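Local coordinates for protein integral membrane indolylacetylinositol arabinosyltransferase EmbC (Mycolicibacterium smegmatis, PDB 7BVE) that probably transfers arabinose units to build the arabinan of mycobacterial cell wall arabinogalactan, and is bound here to the drug ethambutol, at residues M962-V967 and K988-P993; C730-D735 and L969-Q974; A297-W302 and R975-R980. One frame throughout, in Å; residues are numbered along the deposited sequence.

Contact 1 of 3, residues M962-V967 and K988-P993; sequences MLDWLV and KWRILP. With 95E (Ethambutol), chain G.
Met962 pairs with Arg990 in a parallel beta bridge, their CA atoms 4.7 Å apart. Two backbone bonds flank Arg990 and define the register: Met962 N donates to Trp989 O at 3.1 Å, and Ile991 N donates to Met962 O at 3.2 Å. Beyond Leu963 the first chain leaves the strand and turns, so side chains take over the contact. Leu963 and Ile991 lie alongside each other, pointing the same way, with CD2 of Leu963 3.8 Å from CD1 of Ile991. Farther on, Val967 CG2 packs on Ile991 CG2, and Leu966 brings CD1 to within 3.8 Å of Pro993 CG, the two side chains at about a right angle. On the Met962 side of the sheet, with CG anti to the backbone N (chi1 -178°) and the chain extended from there to NE, Arg990 runs toward Asp964. The ion pair is long, with Asp964 OD1 3.8 Å from Arg990 NE. The carboxylate sits at the guanidinium edge, but the two planes are 66° apart, so this is not a flat two-pronged pair. Trp965 makes no contact with Lys988-Pro993: one indole face carries ethambutol, whose C13 is 3.5 Å from Trp965 CH2, and Trp965 NE1 is hydrogen-bonded to Asn1001 O. The arrangement is an edge strand of the mixed sheet in the C-terminal domain, paired in parallel with 989-992 and leading directly into the ethambutol pocket.

Contact 2 of 3, residues C730-D735 and L969-Q974; sequences CGLAND and LAFPCQ
Cys730 and Cys973 form the disulfide that ties these two loops together, although they stand 243 positions apart in sequence. Their CA atoms are 5.2 Å apart, close enough for the link. The modelled sulfurs, however, are 2.8 Å apart from SG of Cys730 to SG of Cys973, longer than a closed disulfide bond, so the detailed geometry of the bridge is doubtful. Gln952, on helix 951-954, packs against both cysteines. Leu732 provides the second anchor. Its N donates to Ala970 O at 2.9 Å in an almost straight bond (173° at the hydrogen). Its side chain, with CG anti to the backbone N (chi1 -173°), crosses the Phe971 ring obliquely: CD2 of Leu732 lies 4.1 Å from Phe971 CZ, and CB rises above one face toward the rim. Ala733 CB meets the same ring at CD1 of Phe971, 4.2 Å away, and also touches the end of Gln974, whose NE2 bonds to Gln952 OE1. Gly731 fits between the two anchors, at a positive phi of 91°, with its CA 3.5 Å from Ala970 O. Gln974 O and Pro972 O are taken up by Arg288 and Thr325 respectively. A disulfide, one nearly linear backbone bond and an apolar patch round Phe971 thus act within four residues, Cys730 to Ala733. This is consistent with the loop before strand 736-738 being held against Leu969-Gln974 by the covalent link, uncertain as its modelled geometry is, together with the backbone bond and the apolar patch.

Contact 3 of 3, residues A297-W302 and R975-R980; sequences ANYYRW and RPFDHR
Tyr299 swings its phenol across to Phe977 with chi1 at -177°, CG opposite the backbone N, while Phe977 holds its ring between its own N and carbonyl carbon (chi1 63°), with one ring face turned to the incoming hydroxyl. This is a loop-to-loop joint between the GT-C membrane region, which carries Ala297-Trp302, and the C-terminal domain, which carries Arg975-Arg980; neither segment has regular secondary structure. Tyr299 OH donates to Phe977 O at a modelled 2.5 Å, reaching the oxygen somewhat tilted from the carbonyl plane. A single residue therefore receives the tyrosine twice, through its backbone oxygen and through its ring. The two aromatic planes are inclined by 44°, too oblique for a stack or an edge-to-face pair. On the neighbouring flank, His979 and Tyr299 run antiparallel past one another, with His979 CD2 4.1 Å from Tyr299 CE1 at the phenol edge, and His979 NE2 lies 4.0 Å from Ala297 CB. Helix 281-293 backs the joint: Thr285 touches Tyr299, and Ala293 touches His979 across the domain boundary. The hydroxyl oxygen of Tyr299 sits 3.1 Å above the centre of the Phe977 ring, equally distant from its six carbons.

Contact 1 lies between the other two, its centre 12 Å from that of contact 2 and 13 Å from that of contact 3; contacts 2 and 3 are 20 Å apart and adjoin only in sequence, at Gln974 and Arg975. Ile991 CG2 packs 3.9 Å from Phe971 CE2, joining the strand pair to the disulfide-linked loops. Toward contact 3, Tyr300 CE1 lies 3.4 Å from Leu963 O, and Met962 CG lies 4.0 Å from Phe977 CE1. Ethambutol is touched by Trp965 of contact 1 and by Asn298 of 297-302, whereas the Tyr299 side chain stays about 9 Å from it.

Contact 1 of 3, residues M962-V967 and K988-P993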
loop_
_atom_site.group_PDB
_atom_site.type_symbol
_atom_site.label_atom_id
_atom_site.label_comp_id
_atom_site.label_asym_id
_atom_site.label_seq_id
_atom_site.Cartn_x
_atom_site.Cartn_y
_atom_site.Cartn_z
ATOM N N MET A 962 1.635 -23.104 25.824
ATOM C CA MET A 962 2.163 -22.055 24.964
ATOM C C MET A 962 0.996 -21.375 24.258
ATOM O O MET A 962 0.469 -21.869 23.266
ATOM C CB MET A 962 3.166 -22.598 23.965
ATOM C CG MET A 962 3.715 -21.487 23.140
ATOM S SD MET A 962 4.939 -21.900 21.922
ATOM C CE MET A 962 5.040 -20.294 21.158
ATOM N N LEU A 963 0.584 -20.234 24.782
ATOM C CA LEU A 963 -0.445 -19.431 24.152
ATOM C C LEU A 963 0.182 -18.512 23.119
ATOM O O LEU A 963 1.306 -18.042 23.287
ATOM C CB LEU A 963 -1.174 -18.597 25.202
ATOM C CG LEU A 963 -1.970 -19.348 26.256
ATOM C CD1 LEU A 963 -2.353 -18.418 27.354
ATOM C CD2 LEU A 963 -3.199 -19.908 25.621
ATOM N N ASP A 964 -0.551 -18.248 22.048
ATOM C CA ASP A 964 -0.094 -17.229 21.122
ATOM C C ASP A 964 -0.528 -15.857 21.615
ATOM O O ASP A 964 -1.245 -15.725 22.606
ATOM C CB ASP A 964 -0.616 -17.492 19.718
ATOM C CG ASP A 964 -0.027 -18.746 19.111
ATOM O OD1 ASP A 964 1.034 -19.204 19.579
ATOM O OD2 ASP A 964 -0.592 -19.257 18.135
ATOM N N TRP A 965 -0.079 -14.818 20.926
ATOM C CA TRP A 965 -0.320 -13.481 21.444
ATOM C C TRP A 965 -1.702 -12.946 21.106
ATOM O O TRP A 965 -2.047 -11.847 21.546
ATOM C CB TRP A 965 0.758 -12.517 20.956
ATOM C CG TRP A 965 0.830 -12.294 19.497
ATOM C CD1 TRP A 965 1.574 -12.987 18.608
ATOM C CD2 TRP A 965 0.157 -11.277 18.753
ATOM N NE1 TRP A 965 1.399 -12.483 17.350
ATOM C CE2 TRP A 965 0.532 -11.429 17.413
ATOM C CE3 TRP A 965 -0.734 -10.255 19.090
ATOM C CZ2 TRP A 965 0.050 -10.604 16.410
ATOM C CZ3 TRP A 965 -1.209 -9.442 18.096
ATOM C CH2 TRP A 965 -0.818 -9.619 16.773
ATOM N N LEU A 966 -2.497 -13.687 20.347
ATOM C CA LEU A 966 -3.910 -13.400 20.167
ATOM C C LEU A 966 -4.789 -14.180 21.128
ATOM O O LEU A 966 -5.725 -13.620 21.696
ATOM C CB LEU A 966 -4.331 -13.720 18.736
ATOM C CG LEU A 966 -3.878 -12.788 17.623
ATOM C CD1 LEU A 966 -4.149 -13.431 16.302
ATOM C CD2 LEU A 966 -4.656 -11.511 17.708
ATOM N N VAL A 967 -4.487 -15.453 21.353
ATOM C CA VAL A 967 -5.370 -16.324 22.134
ATOM C C VAL A 967 -4.955 -16.167 23.592
ATOM O O VAL A 967 -4.389 -17.056 24.228
ATOM C CB VAL A 967 -5.305 -17.769 21.633
ATOM C CG1 VAL A 967 -5.954 -17.839 20.337
ATOM C CG2 VAL A 967 -3.888 -18.189 21.342
ATOM N N LYS A 988 3.571 -27.991 27.376
ATOM C CA LYS A 988 2.992 -29.268 26.997
ATOM C C LYS A 988 1.931 -29.162 25.920
ATOM O O LYS A 988 1.594 -30.183 25.319
ATOM C CB LYS A 988 2.368 -29.958 28.216
ATOM C CG LYS A 988 3.354 -30.337 29.279
ATOM C CD LYS A 988 2.667 -31.045 30.424
ATOM C CE LYS A 988 3.634 -31.321 31.564
ATOM N NZ LYS A 988 4.679 -32.312 31.196
ATOM N N TRP A 989 1.398 -27.973 25.666
ATOM C CA TRP A 989 0.311 -27.764 24.727
ATOM C C TRP A 989 0.611 -26.505 23.935
ATOM O O TRP A 989 1.532 -25.759 24.254
ATOM C CB TRP A 989 -1.031 -27.630 25.456
ATOM C CG TRP A 989 -1.464 -28.851 26.207
ATOM C CD1 TRP A 989 -1.292 -29.100 27.532
ATOM C CD2 TRP A 989 -2.158 -29.978 25.678
ATOM N NE1 TRP A 989 -1.822 -30.318 27.857
ATOM C CE2 TRP A 989 -2.362 -30.876 26.732
ATOM C CE3 TRP A 989 -2.625 -30.315 24.410
ATOM C CZ2 TRP A 989 -3.012 -32.083 26.558
ATOM C CZ3 TRP A 989 -3.271 -31.503 24.244
ATOM C CH2 TRP A 989 -3.455 -32.379 25.305
ATOM N N ARG A 990 -0.174 -26.261 22.897
ATOM C CA ARG A 990 -0.085 -25.012 22.159
ATOM C C ARG A 990 -1.452 -24.693 21.576
ATOM O O ARG A 990 -2.111 -25.576 21.033
ATOM C CB ARG A 990 0.950 -25.087 21.043
ATOM C CG ARG A 990 1.089 -23.795 20.306
ATOM C CD ARG A 990 1.962 -23.891 19.105
ATOM N NE ARG A 990 1.802 -22.688 18.302
ATOM C CZ ARG A 990 2.340 -22.514 17.099
ATOM N NH1 ARG A 990 3.069 -23.471 16.554
ATOM N NH2 ARG A 990 2.126 -21.388 16.440
ATOM N N ILE A 991 -1.880 -23.439 21.687
ATOM C CA ILE A 991 -3.157 -22.989 21.150
ATOM C C ILE A 991 -2.890 -21.933 20.088
ATOM O O ILE A 991 -2.168 -20.965 20.339
ATOM C CB ILE A 991 -4.075 -22.449 22.262
ATOM C CG1 ILE A 991 -4.394 -23.563 23.249
ATOM C CG2 ILE A 991 -5.359 -21.938 21.692
ATOM C CD1 ILE A 991 -5.016 -23.095 24.505
ATOM N N LEU A 992 -3.467 -22.121 18.910
ATOM C CA LEU A 992 -3.237 -21.273 17.754
ATOM C C LEU A 992 -4.514 -20.531 17.383
ATOM O O LEU A 992 -5.605 -20.902 17.823
ATOM C CB LEU A 992 -2.774 -22.099 16.546
ATOM C CG LEU A 992 -1.414 -22.786 16.510
ATOM C CD1 LEU A 992 -1.452 -24.137 17.184
ATOM C CD2 LEU A 992 -0.959 -22.921 15.100
ATOM N N PRO A 993 -4.417 -19.458 16.586
ATOM C CA PRO A 993 -5.612 -18.906 15.944
ATOM C C PRO A 993 -6.026 -19.711 14.725
ATOM O O PRO A 993 -5.479 -20.786 14.471
ATOM C CB PRO A 993 -5.176 -17.494 15.542
ATOM C CG PRO A 993 -4.018 -17.205 16.367
ATOM C CD PRO A 993 -3.315 -18.490 16.554
HETATM C C2 95E G . 4.893 -4.497 22.874
HETATM O O12 95E G . -0.428 -5.686 16.390
HETATM C C11 95E G . 0.256 -5.174 17.212
HETATM C C10 95E G . 1.611 -5.770 17.591
HETATM C C13 95E G . 1.752 -7.197 17.073
HETATM C C14 95E G . 2.807 -7.312 15.978
HETATM N N9 95E G . 1.757 -5.782 19.031
HETATM C C8 95E G . 2.452 -4.575 19.416
HETATM C C7 95E G . 3.428 -4.879 20.543
HETATM N N6 95E G . 2.742 -4.845 21.813
HETATM C C3 95E G . 3.485 -3.954 22.672
HETATM O O1 95E G . 5.797 -3.971 22.323
HETATM C C4 95E G . 2.767 -3.857 24.007
HETATM C C5 95E G . 1.262 -3.977 23.805
#

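Contact 2 of 3, residues C730-D735 and L969-Q974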
loop_
_atom_site.group_PDB
_atom_site.type_symbol
_atom_site.label_atom_id
_atom_site.label_comp_id
_atom_site.label_asym_id
_atom_site.label_seq_id
_atom_site.Cartn_x
_atom_site.Cartn_y
_atom_site.Cartn_z
ATOM N N CYS A 730 -14.120 -19.124 32.421
ATOM C CA CYS A 730 -13.049 -19.809 31.647
ATOM C C CYS A 730 -12.935 -19.275 30.214
ATOM O O CYS A 730 -11.840 -19.410 29.634
ATOM C CB CYS A 730 -13.292 -21.313 31.607
ATOM S SG CYS A 730 -12.502 -22.208 32.970
ATOM N N GLY A 731 -14.005 -18.697 29.658
ATOM C CA GLY A 731 -13.922 -18.227 28.286
ATOM C C GLY A 731 -14.343 -19.268 27.270
ATOM O O GLY A 731 -15.369 -19.938 27.413
ATOM N N LEU A 732 -13.527 -19.405 26.224
ATOM C CA LEU A 732 -13.803 -20.301 25.109
ATOM C C LEU A 732 -13.438 -21.745 25.419
ATOM O O LEU A 732 -13.775 -22.633 24.641
ATOM C CB LEU A 732 -13.064 -19.776 23.871
ATOM C CG LEU A 732 -13.196 -20.329 22.456
ATOM C CD1 LEU A 732 -14.634 -20.376 22.075
ATOM C CD2 LEU A 732 -12.465 -19.445 21.484
ATOM N N ALA A 733 -12.809 -22.010 26.559
ATOM C CA ALA A 733 -12.361 -23.353 26.885
ATOM C C ALA A 733 -13.488 -24.285 27.295
ATOM O O ALA A 733 -13.268 -25.494 27.353
ATOM C CB ALA A 733 -11.329 -23.294 27.998
ATOM N N ASN A 734 -14.675 -23.769 27.593
ATOM C CA ASN A 734 -15.816 -24.620 27.892
ATOM C C ASN A 734 -16.596 -25.029 26.657
ATOM O O ASN A 734 -17.396 -25.967 26.730
ATOM C CB ASN A 734 -16.769 -23.917 28.858
ATOM C CG ASN A 734 -16.205 -23.799 30.244
ATOM O OD1 ASN A 734 -15.910 -22.705 30.720
ATOM N ND2 ASN A 734 -16.064 -24.934 30.915
ATOM N N ASP A 735 -16.381 -24.353 25.535
ATOM C CA ASP A 735 -17.169 -24.551 24.334
ATOM C C ASP A 735 -16.345 -25.096 23.184
ATOM O O ASP A 735 -16.764 -25.003 22.031
ATOM C CB ASP A 735 -17.843 -23.240 23.957
ATOM C CG ASP A 735 -18.931 -22.866 24.934
ATOM O OD1 ASP A 735 -19.579 -23.787 25.466
ATOM O OD2 ASP A 735 -19.131 -21.669 25.207
ATOM N N LEU A 969 -7.060 -13.721 25.840
ATOM C CA LEU A 969 -8.195 -13.197 26.572
ATOM C C LEU A 969 -9.429 -14.066 26.386
ATOM O O LEU A 969 -10.392 -13.920 27.142
ATOM C CB LEU A 969 -8.480 -11.761 26.122
ATOM C CG LEU A 969 -9.243 -10.819 27.048
ATOM C CD1 LEU A 969 -8.369 -10.457 28.230
ATOM C CD2 LEU A 969 -9.675 -9.581 26.315
ATOM N N ALA A 970 -9.417 -14.964 25.399
ATOM C CA ALA A 970 -10.438 -15.987 25.255
ATOM C C ALA A 970 -10.120 -17.245 26.034
ATOM O O ALA A 970 -11.030 -18.033 26.311
ATOM C CB ALA A 970 -10.624 -16.348 23.783
ATOM N N PHE A 971 -8.856 -17.453 26.403
ATOM C CA PHE A 971 -8.416 -18.591 27.208
ATOM C C PHE A 971 -7.758 -18.072 28.480
ATOM O O PHE A 971 -6.528 -18.073 28.591
ATOM C CB PHE A 971 -7.435 -19.461 26.425
ATOM C CG PHE A 971 -8.042 -20.149 25.248
ATOM C CD1 PHE A 971 -8.679 -21.361 25.391
ATOM C CD2 PHE A 971 -8.003 -19.568 24.003
ATOM C CE1 PHE A 971 -9.242 -21.980 24.321
ATOM C CE2 PHE A 971 -8.574 -20.188 22.932
ATOM C CZ PHE A 971 -9.190 -21.392 23.093
ATOM N N PRO A 972 -8.539 -17.612 29.462
ATOM C CA PRO A 972 -7.935 -16.994 30.642
ATOM C C PRO A 972 -7.659 -17.937 31.800
ATOM O O PRO A 972 -6.938 -17.542 32.721
ATOM C CB PRO A 972 -8.991 -15.964 31.033
ATOM C CG PRO A 972 -10.241 -16.619 30.716
ATOM C CD PRO A 972 -10.004 -17.450 29.487
ATOM N N CYS A 973 -8.198 -19.160 31.745
ATOM C CA CYS A 973 -8.011 -20.147 32.845
ATOM C C CYS A 973 -6.713 -20.943 32.652
ATOM O O CYS A 973 -6.203 -21.488 33.651
ATOM C CB CYS A 973 -9.191 -21.110 32.915
ATOM S SG CYS A 973 -10.569 -20.491 33.916
ATOM N N GLN A 974 -6.208 -21.004 31.416
ATOM C CA GLN A 974 -4.993 -21.741 31.097
ATOM C C GLN A 974 -3.766 -20.879 31.322
ATOM O O GLN A 974 -3.741 -19.709 30.937
ATOM C CB GLN A 974 -5.027 -22.233 29.652
ATOM C CG GLN A 974 -5.818 -23.504 29.474
ATOM C CD GLN A 974 -7.300 -23.287 29.446
ATOM O OE1 GLN A 974 -7.776 -22.214 29.104
ATOM N NE2 GLN A 974 -8.044 -24.292 29.865
#

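Contact 3 of 3, residues A297-W302 and R975-R980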
loop_
_atom_site.group_PDB
_atom_site.type_symbol
_atom_site.label_atom_id
_atom_site.label_comp_id
_atom_site.label_asym_id
_atom_site.label_seq_id
_atom_site.Cartn_x
_atom_site.Cartn_y
_atom_site.Cartn_z
ATOM N N ALA A 297 9.646 -8.610 31.499
ATOM C CA ALA A 297 10.182 -8.965 30.195
ATOM C C ALA A 297 9.121 -8.822 29.122
ATOM O O ALA A 297 7.934 -9.035 29.366
ATOM C CB ALA A 297 10.692 -10.402 30.176
ATOM N N ASN A 298 9.559 -8.466 27.926
ATOM C CA ASN A 298 8.723 -8.665 26.757
ATOM C C ASN A 298 8.835 -10.127 26.370
ATOM O O ASN A 298 9.938 -10.641 26.160
ATOM C CB ASN A 298 9.150 -7.755 25.616
ATOM C CG ASN A 298 8.133 -7.700 24.506
ATOM O OD1 ASN A 298 7.147 -8.422 24.512
ATOM N ND2 ASN A 298 8.345 -6.807 23.569
ATOM N N TYR A 299 7.695 -10.791 26.270
ATOM C CA TYR A 299 7.676 -12.235 26.416
ATOM C C TYR A 299 7.715 -12.932 25.069
ATOM O O TYR A 299 8.311 -14.002 24.935
ATOM C CB TYR A 299 6.433 -12.604 27.214
ATOM C CG TYR A 299 6.230 -14.043 27.561
ATOM C CD1 TYR A 299 7.034 -14.672 28.489
ATOM C CD2 TYR A 299 5.166 -14.747 27.027
ATOM C CE1 TYR A 299 6.816 -15.980 28.833
ATOM C CE2 TYR A 299 4.940 -16.045 27.364
ATOM C CZ TYR A 299 5.762 -16.655 28.268
ATOM O OH TYR A 299 5.531 -17.957 28.606
ATOM N N TYR A 300 7.113 -12.330 24.056
ATOM C CA TYR A 300 6.976 -12.969 22.763
ATOM C C TYR A 300 8.055 -12.571 21.772
ATOM O O TYR A 300 8.112 -13.153 20.694
ATOM C CB TYR A 300 5.600 -12.655 22.174
ATOM C CG TYR A 300 4.443 -13.245 22.943
ATOM C CD1 TYR A 300 4.092 -14.572 22.795
ATOM C CD2 TYR A 300 3.701 -12.468 23.812
ATOM C CE1 TYR A 300 3.043 -15.110 23.490
ATOM C CE2 TYR A 300 2.649 -12.997 24.511
ATOM C CZ TYR A 300 2.324 -14.316 24.346
ATOM O OH TYR A 300 1.271 -14.845 25.041
ATOM N N ARG A 301 8.918 -11.614 22.098
ATOM C CA ARG A 301 9.878 -11.144 21.113
ATOM C C ARG A 301 11.076 -10.555 21.843
ATOM O O ARG A 301 10.994 -10.199 23.018
ATOM C CB ARG A 301 9.215 -10.141 20.159
ATOM C CG ARG A 301 9.960 -9.815 18.878
ATOM C CD ARG A 301 9.089 -9.062 17.908
ATOM N NE ARG A 301 9.854 -8.654 16.740
ATOM C CZ ARG A 301 10.094 -9.412 15.671
ATOM N NH1 ARG A 301 10.814 -8.912 14.684
ATOM N NH2 ARG A 301 9.632 -10.642 15.587
ATOM N N TRP A 302 12.210 -10.543 21.140
ATOM C CA TRP A 302 13.457 -9.852 21.499
ATOM C C TRP A 302 14.150 -10.433 22.725
ATOM O O TRP A 302 14.561 -9.686 23.605
ATOM C CB TRP A 302 13.275 -8.346 21.687
ATOM C CG TRP A 302 12.792 -7.630 20.489
ATOM C CD1 TRP A 302 13.420 -7.534 19.298
ATOM C CD2 TRP A 302 11.666 -6.764 20.416
ATOM N NE1 TRP A 302 12.701 -6.748 18.451
ATOM C CE2 TRP A 302 11.623 -6.249 19.119
ATOM C CE3 TRP A 302 10.649 -6.414 21.308
ATOM C CZ2 TRP A 302 10.619 -5.399 18.695
ATOM C CZ3 TRP A 302 9.661 -5.577 20.880
ATOM C CH2 TRP A 302 9.648 -5.078 19.591
ATOM N N ARG A 975 -2.725 -21.472 31.934
ATOM C CA ARG A 975 -1.633 -20.607 32.336
ATOM C C ARG A 975 -0.442 -20.735 31.397
ATOM O O ARG A 975 -0.158 -21.825 30.897
ATOM C CB ARG A 975 -1.183 -20.892 33.774
ATOM C CG ARG A 975 -0.510 -22.207 34.032
ATOM C CD ARG A 975 0.053 -22.211 35.428
ATOM N NE ARG A 975 0.793 -23.426 35.730
ATOM C CZ ARG A 975 2.085 -23.590 35.482
ATOM N NH1 ARG A 975 2.680 -24.728 35.792
ATOM N NH2 ARG A 975 2.781 -22.615 34.925
ATOM N N PRO A 976 0.246 -19.639 31.105
ATOM C CA PRO A 976 1.426 -19.710 30.244
ATOM C C PRO A 976 2.630 -20.243 31.006
ATOM O O PRO A 976 2.619 -20.377 32.226
ATOM C CB PRO A 976 1.628 -18.257 29.825
ATOM C CG PRO A 976 1.062 -17.483 30.928
ATOM C CD PRO A 976 -0.092 -18.248 31.443
ATOM N N PHE A 977 3.683 -20.547 30.259
ATOM C CA PHE A 977 4.873 -21.101 30.879
ATOM C C PHE A 977 5.761 -19.987 31.431
ATOM O O PHE A 977 5.767 -18.857 30.941
ATOM C CB PHE A 977 5.633 -21.993 29.890
ATOM C CG PHE A 977 6.150 -21.281 28.675
ATOM C CD1 PHE A 977 5.362 -21.139 27.555
ATOM C CD2 PHE A 977 7.443 -20.808 28.630
ATOM C CE1 PHE A 977 5.836 -20.498 26.439
ATOM C CE2 PHE A 977 7.917 -20.168 27.518
ATOM C CZ PHE A 977 7.112 -20.018 26.422
ATOM N N ASP A 978 6.519 -20.326 32.466
ATOM C CA ASP A 978 7.326 -19.384 33.219
ATOM C C ASP A 978 8.756 -19.326 32.686
ATOM O O ASP A 978 9.152 -20.074 31.794
ATOM C CB ASP A 978 7.343 -19.779 34.693
ATOM C CG ASP A 978 6.037 -19.511 35.392
ATOM O OD1 ASP A 978 5.364 -18.520 35.055
ATOM O OD2 ASP A 978 5.679 -20.304 36.284
ATOM N N HIS A 979 9.538 -18.413 33.260
ATOM C CA HIS A 979 10.983 -18.351 33.098
ATOM C C HIS A 979 11.508 -17.609 34.312
ATOM O O HIS A 979 10.855 -16.683 34.783
ATOM C CB HIS A 979 11.388 -17.651 31.796
ATOM C CG HIS A 979 11.107 -16.181 31.766
ATOM N ND1 HIS A 979 12.055 -15.239 32.093
ATOM C CD2 HIS A 979 9.988 -15.490 31.450
ATOM C CE1 HIS A 979 11.537 -14.032 31.969
ATOM N NE2 HIS A 979 10.282 -14.157 31.587
ATOM N N ARG A 980 12.626 -18.054 34.876
ATOM C CA ARG A 980 13.092 -17.360 36.067
ATOM C C ARG A 980 14.489 -16.780 35.938
ATOM O O ARG A 980 14.661 -15.567 36.102
ATOM C CB ARG A 980 13.019 -18.289 37.271
ATOM C CG ARG A 980 13.109 -17.583 38.593
ATOM C CD ARG A 980 12.879 -18.585 39.683
ATOM N NE ARG A 980 12.926 -18.002 41.012
ATOM C CZ ARG A 980 12.771 -18.709 42.124
ATOM N NH1 ARG A 980 12.570 -20.016 42.050
ATOM N NH2 ARG A 980 12.826 -18.115 43.307
#